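Local coordinates for protein 2-oxoglutarate dehydrogenase E3 component (Thermus thermophilus, PDB 2YQU) that probably catalyses the NAD-dependent reoxidation of protein-bound dihydrolipoyl groups through its FAD and redox-active disulfide, as the lipoamide dehydrogenase of a 2-oxoglutarate dehydrogenase complex, at residues Ile46-Leu51 against Gly179-Val184; Ser211-Arg216 against His401-Arg406; Pro337-Val340 against Pro344-Ala347; Ala412-Ala417 against Glu439-Ala444. All coordinates share one frame; numbering follows the deposited sequence.

Interaction 1. Residues Ile46-Leu51 against Gly179-Val184; sequences IPSKAL and GLELGV. With FAD (flavin-adenine dinucleotide), chain D.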
loop_
_atom_site.group_PDB
_atom_site.type_symbol
_atom_site.label_atom_id
_atom_site.label_comp_id
_atom_site.label_asym_id
_atom_site.label_seq_id
_atom_site.Cartn_x
_atom_site.Cartn_y
_atom_site.Cartn_z
ATOM N N ILE A 46 11.826 -12.779 -6.538
ATOM C CA ILE A 46 12.497 -12.435 -5.296
ATOM C C ILE A 46 13.816 -11.694 -5.538
ATOM O O ILE A 46 13.975 -10.593 -5.033
ATOM C CB ILE A 46 12.647 -13.666 -4.383
ATOM C CG1 ILE A 46 11.257 -14.149 -3.937
ATOM C CG2 ILE A 46 13.538 -13.357 -3.184
ATOM C CD1 ILE A 46 10.409 -13.092 -3.205
ATOM N N PRO A 47 14.760 -12.252 -6.292
ATOM C CA PRO A 47 15.999 -11.495 -6.543
ATOM C C PRO A 47 15.750 -10.175 -7.287
ATOM O O PRO A 47 16.414 -9.187 -6.961
ATOM C CB PRO A 47 16.857 -12.465 -7.366
ATOM C CG PRO A 47 15.885 -13.440 -7.947
ATOM C CD PRO A 47 14.789 -13.582 -6.928
ATOM N N SER A 48 14.800 -10.143 -8.223
ATOM C CA SER A 48 14.552 -8.931 -9.002
ATOM C C SER A 48 13.978 -7.842 -8.109
ATOM O O SER A 48 14.385 -6.685 -8.217
ATOM C CB SER A 48 13.655 -9.183 -10.221
ATOM O OG SER A 48 12.419 -9.776 -9.869
ATOM N N LYS A 49 13.058 -8.205 -7.215
ATOM C CA LYS A 49 12.503 -7.209 -6.286
ATOM C C LYS A 49 13.538 -6.732 -5.267
ATOM O O LYS A 49 13.532 -5.561 -4.895
ATOM C CB LYS A 49 11.204 -7.693 -5.626
ATOM C CG LYS A 49 9.934 -7.127 -6.306
ATOM C CD LYS A 49 10.010 -7.188 -7.853
ATOM C CE LYS A 49 9.449 -8.434 -8.433
ATOM N NZ LYS A 49 9.765 -8.581 -9.924
ATOM N N ALA A 50 14.439 -7.613 -4.844
ATOM C CA ALA A 50 15.566 -7.211 -3.986
ATOM C C ALA A 50 16.385 -6.108 -4.663
ATOM O O ALA A 50 16.684 -5.071 -4.053
ATOM C CB ALA A 50 16.447 -8.414 -3.648
ATOM N N LEU A 51 16.688 -6.302 -5.938
ATOM C CA LEU A 51 17.464 -5.336 -6.700
ATOM C C LEU A 51 16.671 -4.061 -6.939
ATOM O O LEU A 51 17.217 -2.979 -6.858
ATOM C CB LEU A 51 17.912 -5.912 -8.046
ATOM C CG LEU A 51 18.993 -7.002 -7.982
ATOM C CD1 LEU A 51 19.298 -7.463 -9.390
ATOM C CD2 LEU A 51 20.269 -6.540 -7.300
ATOM N N GLY A 179 12.072 -7.443 -18.727
ATOM C CA GLY A 179 13.182 -6.706 -19.312
ATOM C C GLY A 179 13.207 -5.259 -18.880
ATOM O O GLY A 179 14.271 -4.691 -18.677
ATOM N N LEU A 180 12.026 -4.674 -18.725
ATOM C CA LEU A 180 11.894 -3.285 -18.307
ATOM C C LEU A 180 12.375 -3.117 -16.871
ATOM O O LEU A 180 13.130 -2.195 -16.561
ATOM C CB LEU A 180 10.436 -2.852 -18.435
ATOM C CG LEU A 180 10.128 -1.362 -18.429
ATOM C CD1 LEU A 180 10.980 -0.592 -19.445
ATOM C CD2 LEU A 180 8.639 -1.178 -18.700
ATOM N N GLU A 181 11.933 -4.012 -15.995
ATOM C CA GLU A 181 12.404 -4.026 -14.612
ATOM C C GLU A 181 13.922 -4.117 -14.518
ATOM O O GLU A 181 14.546 -3.345 -13.798
ATOM C CB GLU A 181 11.779 -5.180 -13.838
ATOM C CG GLU A 181 10.334 -4.927 -13.436
ATOM C CD GLU A 181 9.737 -6.039 -12.594
ATOM O OE1 GLU A 181 8.647 -5.826 -12.023
ATOM O OE2 GLU A 181 10.348 -7.126 -12.490
ATOM N N LEU A 182 14.520 -5.059 -15.241
ATOM C CA LEU A 182 15.968 -5.242 -15.184
ATOM C C LEU A 182 16.715 -4.093 -15.875
ATOM O O LEU A 182 17.805 -3.706 -15.433
ATOM C CB LEU A 182 16.367 -6.621 -15.737
ATOM C CG LEU A 182 15.798 -7.801 -14.939
ATOM C CD1 LEU A 182 16.085 -9.144 -15.622
ATOM C CD2 LEU A 182 16.316 -7.817 -13.524
ATOM N N GLY A 183 16.105 -3.523 -16.912
ATOM C CA GLY A 183 16.615 -2.326 -17.561
ATOM C C GLY A 183 16.733 -1.198 -16.553
ATOM O O GLY A 183 17.774 -0.547 -16.460
ATOM N N VAL A 184 15.670 -0.996 -15.776
ATOM C CA VAL A 184 15.619 0.064 -14.768
ATOM C C VAL A 184 16.654 -0.171 -13.658
ATOM O O VAL A 184 17.305 0.765 -13.221
ATOM C CB VAL A 184 14.194 0.207 -14.179
ATOM C CG1 VAL A 184 14.194 1.001 -12.860
ATOM C CG2 VAL A 184 13.271 0.866 -15.192
HETATM P PA FAD D . 8.291 -22.129 -11.892
HETATM O O1A FAD D . 9.115 -21.857 -13.095
HETATM O O2A FAD D . 8.419 -21.046 -10.813
HETATM O O5B FAD D . 8.673 -23.574 -11.319
HETATM C C5B FAD D . 8.835 -24.654 -12.204
HETATM C C4B FAD D . 9.844 -25.594 -11.579
HETATM O O4B FAD D . 9.725 -26.850 -12.215
HETATM C C3B FAD D . 11.286 -25.133 -11.774
HETATM O O3B FAD D . 11.922 -24.986 -10.524
HETATM C C2B FAD D . 11.933 -26.237 -12.587
HETATM O O2B FAD D . 13.252 -26.500 -12.166
HETATM C C1B FAD D . 11.010 -27.418 -12.338
HETATM N N9A FAD D . 10.913 -28.432 -13.392
HETATM C C8A FAD D . 10.584 -28.261 -14.713
HETATM N N7A FAD D . 10.551 -29.466 -15.311
HETATM C C5A FAD D . 10.856 -30.408 -14.388
HETATM C C6A FAD D . 10.971 -31.794 -14.449
HETATM N N6A FAD D . 10.625 -32.494 -15.527
HETATM N N1A FAD D . 11.296 -32.460 -13.296
HETATM C C2A FAD D . 11.510 -31.818 -12.102
HETATM N N3A FAD D . 11.386 -30.446 -12.048
HETATM C C4A FAD D . 11.076 -29.769 -13.178
HETATM N N1 FAD D . 5.951 -13.153 -11.324
HETATM C C2 FAD D . 5.202 -12.383 -10.460
HETATM O O2 FAD D . 4.039 -12.688 -10.178
HETATM N N3 FAD D . 5.753 -11.257 -9.904
HETATM C C4 FAD D . 7.043 -10.883 -10.207
HETATM O O4 FAD D . 7.537 -9.995 -9.533
HETATM C C4X FAD D . 7.819 -11.652 -11.074
HETATM N N5 FAD D . 9.119 -11.285 -11.383
HETATM C C5X FAD D . 9.863 -12.081 -12.250
HETATM C C6 FAD D . 11.173 -11.706 -12.561
HETATM C C7 FAD D . 11.938 -12.494 -13.433
HETATM C C7M FAD D . 13.378 -12.116 -13.662
HETATM C C8 FAD D . 11.395 -13.649 -13.986
HETATM C C8M FAD D . 12.271 -14.675 -14.659
HETATM C C9 FAD D . 10.085 -14.019 -13.677
HETATM C C9A FAD D . 9.310 -13.233 -12.815
HETATM N N10 FAD D . 7.993 -13.588 -12.510
HETATM C C10 FAD D . 7.260 -12.796 -11.639
HETATM C "C1'" FAD D . 7.291 -14.744 -13.175
HETATM C "C2'" FAD D . 7.323 -15.937 -12.215
HETATM O "O2'" FAD D . 8.662 -16.289 -11.900
HETATM C "C3'" FAD D . 6.551 -17.136 -12.756
HETATM O "O3'" FAD D . 5.254 -16.728 -13.148
HETATM C "C4'" FAD D . 6.409 -18.219 -11.693
HETATM O "O4'" FAD D . 7.676 -18.648 -11.256
HETATM C "C5'" FAD D . 5.579 -19.393 -12.225
HETATM O "O5'" FAD D . 5.521 -20.423 -11.263
HETATM P P FAD D . 5.391 -21.959 -11.718
HETATM O O1P FAD D . 5.240 -22.814 -10.502
HETATM O O2P FAD D . 4.329 -22.130 -12.789
HETATM O O3P FAD D . 6.788 -22.337 -12.433
#
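Lys49 and Glu181 slant across each other between two buried helices, the ammonium group reaching one oxygen of the carboxylate in a salt bridge of 3.0 Å from NZ to OE2. NZ comes to the syn side of OE2, 25° out of the carboxylate plane. The lysine starts out pointing away from its partner; bends at chi2 (44°) and chi3 (91°) fold its chain back, while Glu181 runs straight out beyond CG to meet it. Further down the interface Ser48 CB lies 4.5 Å from Leu182 CD2. The axes of the two short helical segments come no nearer than 10.3 Å, and side-chain ends therefore do most of the touching. Helix 45-63 begins at Cys45 of the redox-active disulfide with Cys40, whereas helix 177-188 follows a glycine-rich turn consistent with a Rossmann-type NAD(+)-binding motif. The flavin lies at their junction: Lys49 NZ donates to FAD N5 at 3.1 Å and also to Ser48 OG at 2.9 Å. A methionine in place of Lys49 would probably leave Glu181 OE2 without its charged mate and FAD N5 without this donor. Ser48 OG is in turn tied to the carbonyl of Gly44, and Glu181 OE1 accepts the backbone N-H of Tyr341.

Interaction 2. Residues Ser211-Arg216 against His401-Arg406; sequences SRAAER and HGIGAR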
loop_
_atom_site.group_PDB
_atom_site.type_symbol
_atom_site.label_atom_id
_atom_site.label_comp_id
_atom_site.label_asym_id
_atom_site.label_seq_id
_atom_site.Cartn_x
_atom_site.Cartn_y
_atom_site.Cartn_z
ATOM N N SER A 211 0.327 1.760 -20.503
ATOM C CA SER A 211 1.499 1.496 -21.345
ATOM C C SER A 211 2.091 2.792 -21.888
ATOM O O SER A 211 3.296 3.014 -21.823
ATOM C CB SER A 211 1.121 0.579 -22.512
ATOM O OG SER A 211 0.981 -0.763 -22.082
ATOM N N ARG A 212 1.226 3.665 -22.392
ATOM C CA ARG A 212 1.672 4.941 -22.954
ATOM C C ARG A 212 2.309 5.807 -21.877
ATOM O O ARG A 212 3.354 6.411 -22.099
ATOM C CB ARG A 212 0.511 5.690 -23.608
ATOM C CG ARG A 212 0.111 5.138 -24.955
ATOM C CD ARG A 212 -0.706 6.090 -25.818
ATOM N NE ARG A 212 -1.513 5.322 -26.765
ATOM C CZ ARG A 212 -2.701 4.785 -26.495
ATOM N NH1 ARG A 212 -3.285 4.958 -25.311
ATOM N NH2 ARG A 212 -3.325 4.085 -27.432
ATOM N N ALA A 213 1.686 5.842 -20.701
ATOM C CA ALA A 213 2.201 6.636 -19.593
ATOM C C ALA A 213 3.537 6.098 -19.111
ATOM O O ALA A 213 4.446 6.867 -18.801
ATOM C CB ALA A 213 1.208 6.667 -18.463
ATOM N N ALA A 214 3.664 4.778 -19.073
ATOM C CA ALA A 214 4.889 4.138 -18.615
ATOM C C ALA A 214 6.046 4.525 -19.535
ATOM O O ALA A 214 7.111 4.893 -19.063
ATOM C CB ALA A 214 4.722 2.631 -18.575
ATOM N N GLU A 215 5.820 4.454 -20.844
ATOM C CA GLU A 215 6.841 4.831 -21.820
ATOM C C GLU A 215 7.325 6.271 -21.617
ATOM O O GLU A 215 8.525 6.531 -21.663
ATOM C CB GLU A 215 6.336 4.623 -23.255
ATOM C CG GLU A 215 7.370 4.997 -24.310
ATOM C CD GLU A 215 7.079 4.441 -25.698
ATOM O OE1 GLU A 215 7.911 4.677 -26.601
ATOM O OE2 GLU A 215 6.032 3.788 -25.900
ATOM N N ARG A 216 6.393 7.195 -21.391
ATOM C CA ARG A 216 6.737 8.597 -21.128
ATOM C C ARG A 216 7.620 8.749 -19.886
ATOM O O ARG A 216 8.599 9.492 -19.893
ATOM C CB ARG A 216 5.472 9.445 -20.933
ATOM C CG ARG A 216 4.874 10.005 -22.200
ATOM C CD ARG A 216 3.754 11.020 -21.947
ATOM N NE ARG A 216 2.646 10.851 -22.894
ATOM C CZ ARG A 216 1.519 10.160 -22.669
ATOM N NH1 ARG A 216 1.289 9.542 -21.510
ATOM N NH2 ARG A 216 0.603 10.088 -23.625
ATOM N N HIS A 401 -6.721 0.123 -13.011
ATOM C CA HIS A 401 -5.436 0.268 -13.668
ATOM C C HIS A 401 -4.757 1.541 -13.195
ATOM O O HIS A 401 -5.412 2.547 -12.937
ATOM C CB HIS A 401 -5.619 0.353 -15.182
ATOM C CG HIS A 401 -6.451 -0.745 -15.771
ATOM N ND1 HIS A 401 -6.091 -1.388 -16.927
ATOM C CD2 HIS A 401 -7.642 -1.279 -15.406
ATOM C CE1 HIS A 401 -7.010 -2.284 -17.238
ATOM N NE2 HIS A 401 -7.954 -2.252 -16.319
ATOM N N GLY A 402 -3.442 1.518 -13.096
ATOM C CA GLY A 402 -2.759 2.699 -12.640
ATOM C C GLY A 402 -1.285 2.711 -12.891
ATOM O O GLY A 402 -0.679 1.709 -13.261
ATOM N N ILE A 403 -0.728 3.892 -12.702
ATOM C CA ILE A 403 0.704 4.098 -12.685
ATOM C C ILE A 403 1.011 5.184 -11.661
ATOM O O ILE A 403 0.345 6.220 -11.627
ATOM C CB ILE A 403 1.235 4.467 -14.088
ATOM C CG1 ILE A 403 2.740 4.744 -14.030
ATOM C CG2 ILE A 403 0.464 5.651 -14.691
ATOM C CD1 ILE A 403 3.380 4.884 -15.397
ATOM N N GLY A 404 2.004 4.928 -10.822
ATOM C CA GLY A 404 2.392 5.866 -9.784
ATOM C C GLY A 404 3.125 5.193 -8.650
ATOM O O GLY A 404 3.245 3.972 -8.603
ATOM N N ALA A 405 3.637 6.013 -7.750
ATOM C CA ALA A 405 4.335 5.550 -6.564
ATOM C C ALA A 405 3.470 4.535 -5.828
ATOM O O ALA A 405 2.326 4.799 -5.533
ATOM C CB ALA A 405 4.652 6.738 -5.665
ATOM N N ARG A 406 4.009 3.340 -5.617
ATOM C CA ARG A 406 3.347 2.294 -4.838
ATOM C C ARG A 406 1.958 1.882 -5.349
ATOM O O ARG A 406 1.154 1.362 -4.594
ATOM C CB ARG A 406 3.302 2.714 -3.367
ATOM C CG ARG A 406 4.711 2.916 -2.815
ATOM C CD ARG A 406 4.823 3.869 -1.685
ATOM N NE ARG A 406 6.229 4.105 -1.375
ATOM C CZ ARG A 406 6.658 4.849 -0.370
ATOM N NH1 ARG A 406 5.795 5.443 0.442
ATOM N NH2 ARG A 406 7.961 5.003 -0.170
#
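Ile403 lies against one flank of helix 208-221, where Ala213 and Ala214 receive its two branches. It gives up 59 Å² to the helical segment, against 31 Å² for Ala213 and 18 Å² for Ala214, so a single branched side chain supplies the strand's whole share of this apolar contact. The longer branch is stretched out: CG1 stands anti to the backbone N (chi1 177°) and chi2 is likewise extended, which carries CD1 right up to the helix backbone. There CD1 lies 3.6 Å from Ala214 CA and 3.7 Å from Ala214 N, closer than to the methyl of the same residue, Ala214 CB, at 4.1 Å. The shorter branch serves the preceding residue, with Ile403 CG2 4.0 Å from Ala213 CB. Small residues on the helix are what let the isoleucine come so near the main chain. The contact illustrates how domains can be joined by plain packing. Helix 208-221 is the crossover of a beta-alpha-beta unit, linking the parallel strands 192-196 and 224-226 of the NAD(+)-binding sheet, whereas Ile403 belongs to the antiparallel sheet of the dimerisation domain. Within that sheet strand 397-404 runs between strands 345-350 and 385-391, whose residues Ile346 and Phe385 flank Ile403, and Ile346 also reaches Ala214.

Interaction 3. Residues Pro337-Val340 against Pro344-Ala347; sequences PSVV and PEIA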
loop_
_atom_site.group_PDB
_atom_site.type_symbol
_atom_site.label_atom_id
_atom_site.label_comp_id
_atom_site.label_asym_id
_atom_site.label_seq_id
_atom_site.Cartn_x
_atom_site.Cartn_y
_atom_site.Cartn_z
ATOM N N PRO A 337 -4.050 -9.334 -9.871
ATOM C CA PRO A 337 -3.294 -8.163 -10.329
ATOM C C PRO A 337 -2.019 -8.531 -11.064
ATOM O O PRO A 337 -1.408 -9.570 -10.793
ATOM C CB PRO A 337 -2.940 -7.450 -9.030
ATOM C CG PRO A 337 -2.872 -8.519 -8.029
ATOM C CD PRO A 337 -3.902 -9.531 -8.419
ATOM N N SER A 338 -1.641 -7.677 -12.004
ATOM C CA SER A 338 -0.352 -7.763 -12.666
ATOM C C SER A 338 0.358 -6.443 -12.397
ATOM O O SER A 338 -0.196 -5.373 -12.652
ATOM C CB SER A 338 -0.534 -8.009 -14.161
ATOM O OG SER A 338 0.723 -8.050 -14.815
ATOM N N VAL A 339 1.570 -6.521 -11.865
ATOM C CA VAL A 339 2.288 -5.345 -11.374
ATOM C C VAL A 339 3.711 -5.302 -11.919
ATOM O O VAL A 339 4.347 -6.335 -12.085
ATOM C CB VAL A 339 2.344 -5.334 -9.822
ATOM C CG1 VAL A 339 2.922 -4.021 -9.295
ATOM C CG2 VAL A 339 0.963 -5.589 -9.245
ATOM N N VAL A 340 4.191 -4.095 -12.189
ATOM C CA VAL A 340 5.568 -3.842 -12.572
ATOM C C VAL A 340 6.207 -3.059 -11.433
ATOM O O VAL A 340 5.703 -2.001 -11.054
ATOM C CB VAL A 340 5.639 -3.002 -13.862
ATOM C CG1 VAL A 340 7.084 -2.841 -14.321
ATOM C CG2 VAL A 340 4.759 -3.614 -14.965
ATOM N N PRO A 344 7.822 4.864 -11.002
ATOM C CA PRO A 344 6.572 4.441 -10.357
ATOM C C PRO A 344 6.228 2.981 -10.635
ATOM O O PRO A 344 6.722 2.419 -11.607
ATOM C CB PRO A 344 5.536 5.345 -11.026
ATOM C CG PRO A 344 6.101 5.625 -12.371
ATOM C CD PRO A 344 7.571 5.758 -12.142
ATOM N N GLU A 345 5.388 2.381 -9.794
ATOM C CA GLU A 345 4.814 1.080 -10.114
ATOM C C GLU A 345 3.755 1.239 -11.204
ATOM O O GLU A 345 3.227 2.322 -11.435
ATOM C CB GLU A 345 4.249 0.383 -8.863
ATOM C CG GLU A 345 5.341 0.070 -7.848
ATOM C CD GLU A 345 4.927 -0.779 -6.658
ATOM O OE1 GLU A 345 3.731 -1.084 -6.450
ATOM O OE2 GLU A 345 5.841 -1.158 -5.905
ATOM N N ILE A 346 3.489 0.141 -11.896
ATOM C CA ILE A 346 2.538 0.094 -12.993
ATOM C C ILE A 346 1.691 -1.137 -12.719
ATOM O O ILE A 346 2.235 -2.196 -12.401
ATOM C CB ILE A 346 3.302 -0.029 -14.332
ATOM C CG1 ILE A 346 4.382 1.066 -14.444
ATOM C CG2 ILE A 346 2.360 0.029 -15.498
ATOM C CD1 ILE A 346 5.368 0.857 -15.546
ATOM N N ALA A 347 0.377 -1.032 -12.821
ATOM C CA ALA A 347 -0.462 -2.193 -12.507
ATOM C C ALA A 347 -1.787 -2.275 -13.260
ATOM O O ALA A 347 -2.311 -1.284 -13.753
ATOM C CB ALA A 347 -0.702 -2.273 -11.012
#
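Val340 and Ile346 face each other as an antiparallel hydrogen-bonded pair, joined by Val340 N to Ile346 O at 2.7 Å and, in return, Ile346 N to Val340 O at 3.2 Å. The two side chains stand side by side and point the same way, their CB atoms 3.8 Å apart. Val339 and Ala347 form the next, non-hydrogen-bonded pair on the other face, with Val339 CG2 4.1 Å from Ala347 CB. This is a beta hairpin, and Glu345 sits where its second strand begins. Its CB lies 3.5 Å from Val340 O, and CG passes the same oxygen at 3.8 Å. CG is set beside the backbone N, opposite the carbonyl carbon (chi1 -64°), and the chain then runs extended to the carboxylate. One oxygen, OE1, comes to 4.2 Å from Val339 CG1 and takes a weak hydrogen bond from Gly408 N; the other, OE2, makes a salt bridge to Arg375 of the second subunit. The glutamate thus leads from the hairpin to the dimer partner. Val339 has been seen to contact NAD(+), which is not bound to this chain here, so the hairpin's first strand borders the nucleotide site. Within this chain strand 338-340 is the outermost strand of the dimerisation-domain sheet, with strand 345-350 between it and strand 397-404. Helix 407-419 packs on Ala347 through Val407 and Leu411, and helix 177-188 meets Val340 through Val177 on the opposite face.

Interaction 4. Residues Ala412-Ala417 against Glu439-Ala444; sequences AEAALA and EILKEA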
loop_
_atom_site.group_PDB
_atom_site.type_symbol
_atom_site.label_atom_id
_atom_site.label_comp_id
_atom_site.label_asym_id
_atom_site.label_seq_id
_atom_site.Cartn_x
_atom_site.Cartn_y
_atom_site.Cartn_z
ATOM N N ALA A 412 -3.881 -3.521 -4.455
ATOM C CA ALA A 412 -4.235 -4.665 -3.623
ATOM C C ALA A 412 -5.691 -4.582 -3.203
ATOM O O ALA A 412 -6.407 -5.570 -3.248
ATOM C CB ALA A 412 -3.335 -4.756 -2.398
ATOM N N GLU A 413 -6.116 -3.393 -2.792
ATOM C CA GLU A 413 -7.506 -3.144 -2.439
ATOM C C GLU A 413 -8.464 -3.300 -3.626
ATOM O O GLU A 413 -9.598 -3.770 -3.462
ATOM C CB GLU A 413 -7.627 -1.735 -1.866
ATOM C CG GLU A 413 -8.942 -1.465 -1.182
ATOM C CD GLU A 413 -9.146 -0.006 -0.884
ATOM O OE1 GLU A 413 -8.141 0.724 -0.725
ATOM O OE2 GLU A 413 -10.313 0.404 -0.816
ATOM N N ALA A 414 -8.017 -2.888 -4.807
ATOM C CA ALA A 414 -8.809 -2.994 -6.029
ATOM C C ALA A 414 -9.050 -4.446 -6.406
ATOM O O ALA A 414 -10.153 -4.819 -6.822
ATOM C CB ALA A 414 -8.115 -2.273 -7.174
ATOM N N ALA A 415 -8.014 -5.257 -6.246
ATOM C CA ALA A 415 -8.107 -6.682 -6.505
ATOM C C ALA A 415 -9.124 -7.320 -5.555
ATOM O O ALA A 415 -9.952 -8.129 -5.993
ATOM C CB ALA A 415 -6.743 -7.334 -6.385
ATOM N N LEU A 416 -9.077 -6.932 -4.279
ATOM C CA LEU A 416 -10.051 -7.400 -3.296
ATOM C C LEU A 416 -11.448 -6.987 -3.691
ATOM O O LEU A 416 -12.361 -7.800 -3.637
ATOM C CB LEU A 416 -9.754 -6.887 -1.891
ATOM C CG LEU A 416 -10.617 -7.507 -0.777
ATOM C CD1 LEU A 416 -10.363 -9.003 -0.665
ATOM C CD2 LEU A 416 -10.376 -6.826 0.554
ATOM N N ALA A 417 -11.613 -5.728 -4.091
ATOM C CA ALA A 417 -12.925 -5.249 -4.505
ATOM C C ALA A 417 -13.479 -6.086 -5.669
ATOM O O ALA A 417 -14.653 -6.477 -5.654
ATOM C CB ALA A 417 -12.871 -3.775 -4.852
ATOM N N GLU A 439 -6.652 6.848 -1.013
ATOM C CA GLU A 439 -7.671 7.819 -1.370
ATOM C C GLU A 439 -7.717 8.111 -2.882
ATOM O O GLU A 439 -8.734 8.575 -3.379
ATOM C CB GLU A 439 -7.454 9.122 -0.614
ATOM C CG GLU A 439 -7.588 9.009 0.896
ATOM C CD GLU A 439 -7.240 10.314 1.572
ATOM O OE1 GLU A 439 -8.178 10.997 2.025
ATOM O OE2 GLU A 439 -6.039 10.669 1.610
ATOM N N ILE A 440 -6.618 7.874 -3.598
ATOM C CA ILE A 440 -6.613 8.009 -5.060
ATOM C C ILE A 440 -7.553 6.969 -5.679
ATOM O O ILE A 440 -8.310 7.267 -6.601
ATOM C CB ILE A 440 -5.184 7.875 -5.627
ATOM C CG1 ILE A 440 -4.278 8.969 -5.047
ATOM C CG2 ILE A 440 -5.190 7.912 -7.172
ATOM C CD1 ILE A 440 -2.812 8.728 -5.288
ATOM N N LEU A 441 -7.481 5.739 -5.177
ATOM C CA LEU A 441 -8.388 4.687 -5.610
ATOM C C LEU A 441 -9.834 5.018 -5.254
ATOM O O LEU A 441 -10.729 4.835 -6.082
ATOM C CB LEU A 441 -7.990 3.351 -4.985
ATOM C CG LEU A 441 -8.913 2.165 -5.289
ATOM C CD1 LEU A 441 -8.959 1.880 -6.791
ATOM C CD2 LEU A 441 -8.433 0.963 -4.526
ATOM N N LYS A 442 -10.049 5.512 -4.034
ATOM C CA LYS A 442 -11.379 5.901 -3.564
ATOM C C LYS A 442 -12.020 6.900 -4.523
ATOM O O LYS A 442 -13.153 6.701 -4.953
ATOM C CB LYS A 442 -11.296 6.526 -2.173
ATOM C CG LYS A 442 -12.637 6.938 -1.578
ATOM C CD LYS A 442 -12.430 7.851 -0.383
ATOM C CE LYS A 442 -13.741 8.345 0.178
ATOM N NZ LYS A 442 -13.550 9.575 0.990
ATOM N N GLU A 443 -11.288 7.965 -4.851
ATOM C CA GLU A 443 -11.819 9.031 -5.694
ATOM C C GLU A 443 -12.004 8.557 -7.132
ATOM O O GLU A 443 -12.976 8.929 -7.778
ATOM C CB GLU A 443 -10.933 10.287 -5.636
ATOM C CG GLU A 443 -10.845 10.965 -4.273
ATOM C CD GLU A 443 -12.053 11.821 -3.913
ATOM O OE1 GLU A 443 -12.820 12.209 -4.811
ATOM O OE2 GLU A 443 -12.246 12.103 -2.712
ATOM N N ALA A 444 -11.090 7.712 -7.625
ATOM C CA ALA A 444 -11.237 7.124 -8.957
ATOM C C ALA A 444 -12.529 6.310 -9.025
ATOM O O ALA A 444 -13.256 6.371 -10.015
ATOM C CB ALA A 444 -10.044 6.242 -9.299
#
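Leu441 reaches from helix 438-449 to Glu413 and Ala414 of helix 407-419, two helices packed on the antiparallel sheet of the alpha+beta dimerisation domain. Along the second helix, Glu439 comes first; it turns away from the contact and bonds through OE1 to ND1 of His434, the predicted proton acceptor. Ile440 then packs on Ile386 of the sheet. Leu441 follows and is the one residue of 439-444 that touches helix segment 412-417: chi1 of 176° swings CG out opposite the main-chain nitrogen, and chi2 of 61° then turns CD2 toward the neighbouring helix. That methyl lies 3.9 Å from Glu413 CB and 3.8 Å from Glu413 CD, the two side chains slanting across each other. The buried glutamate is extended too, and its OE2 is paired with His432 NE2. Replacing Glu413 with an alanine would probably leave His432 NE2 without this partner and open a gap beside the leucine methyl. Three residues on, Ala444 joins Leu441 against Val388 of the sheet. Ala414 also touches this methyl, its CB 4.2 Å from Leu441 CD2, while the same methyl sits still nearer the helix backbone, 3.9 Å from Ala414 N.

All four contacts are buried, but they differ in chemistry with their place in the fold. Interaction 1, nearest the flavin, relies on charge; interactions 2 and 4 rely on one branched aliphatic side chain meeting a helix, and interaction 3 on backbone hydrogen bonds. Interactions 2 and 3 share a sheet: Gly402 and Gly404 probably bond to Ala347 and Glu345, joining strands 397-404 and 345-350. Interaction 3 is also the meeting point, for Val340 CA lies 3.7 Å from Glu181 OE1 of interaction 1, and Pro337 packs on Ala415 of interaction 4. Interactions 1 and 4 stay apart, about 26 Å between centres, yet both border the second subunit.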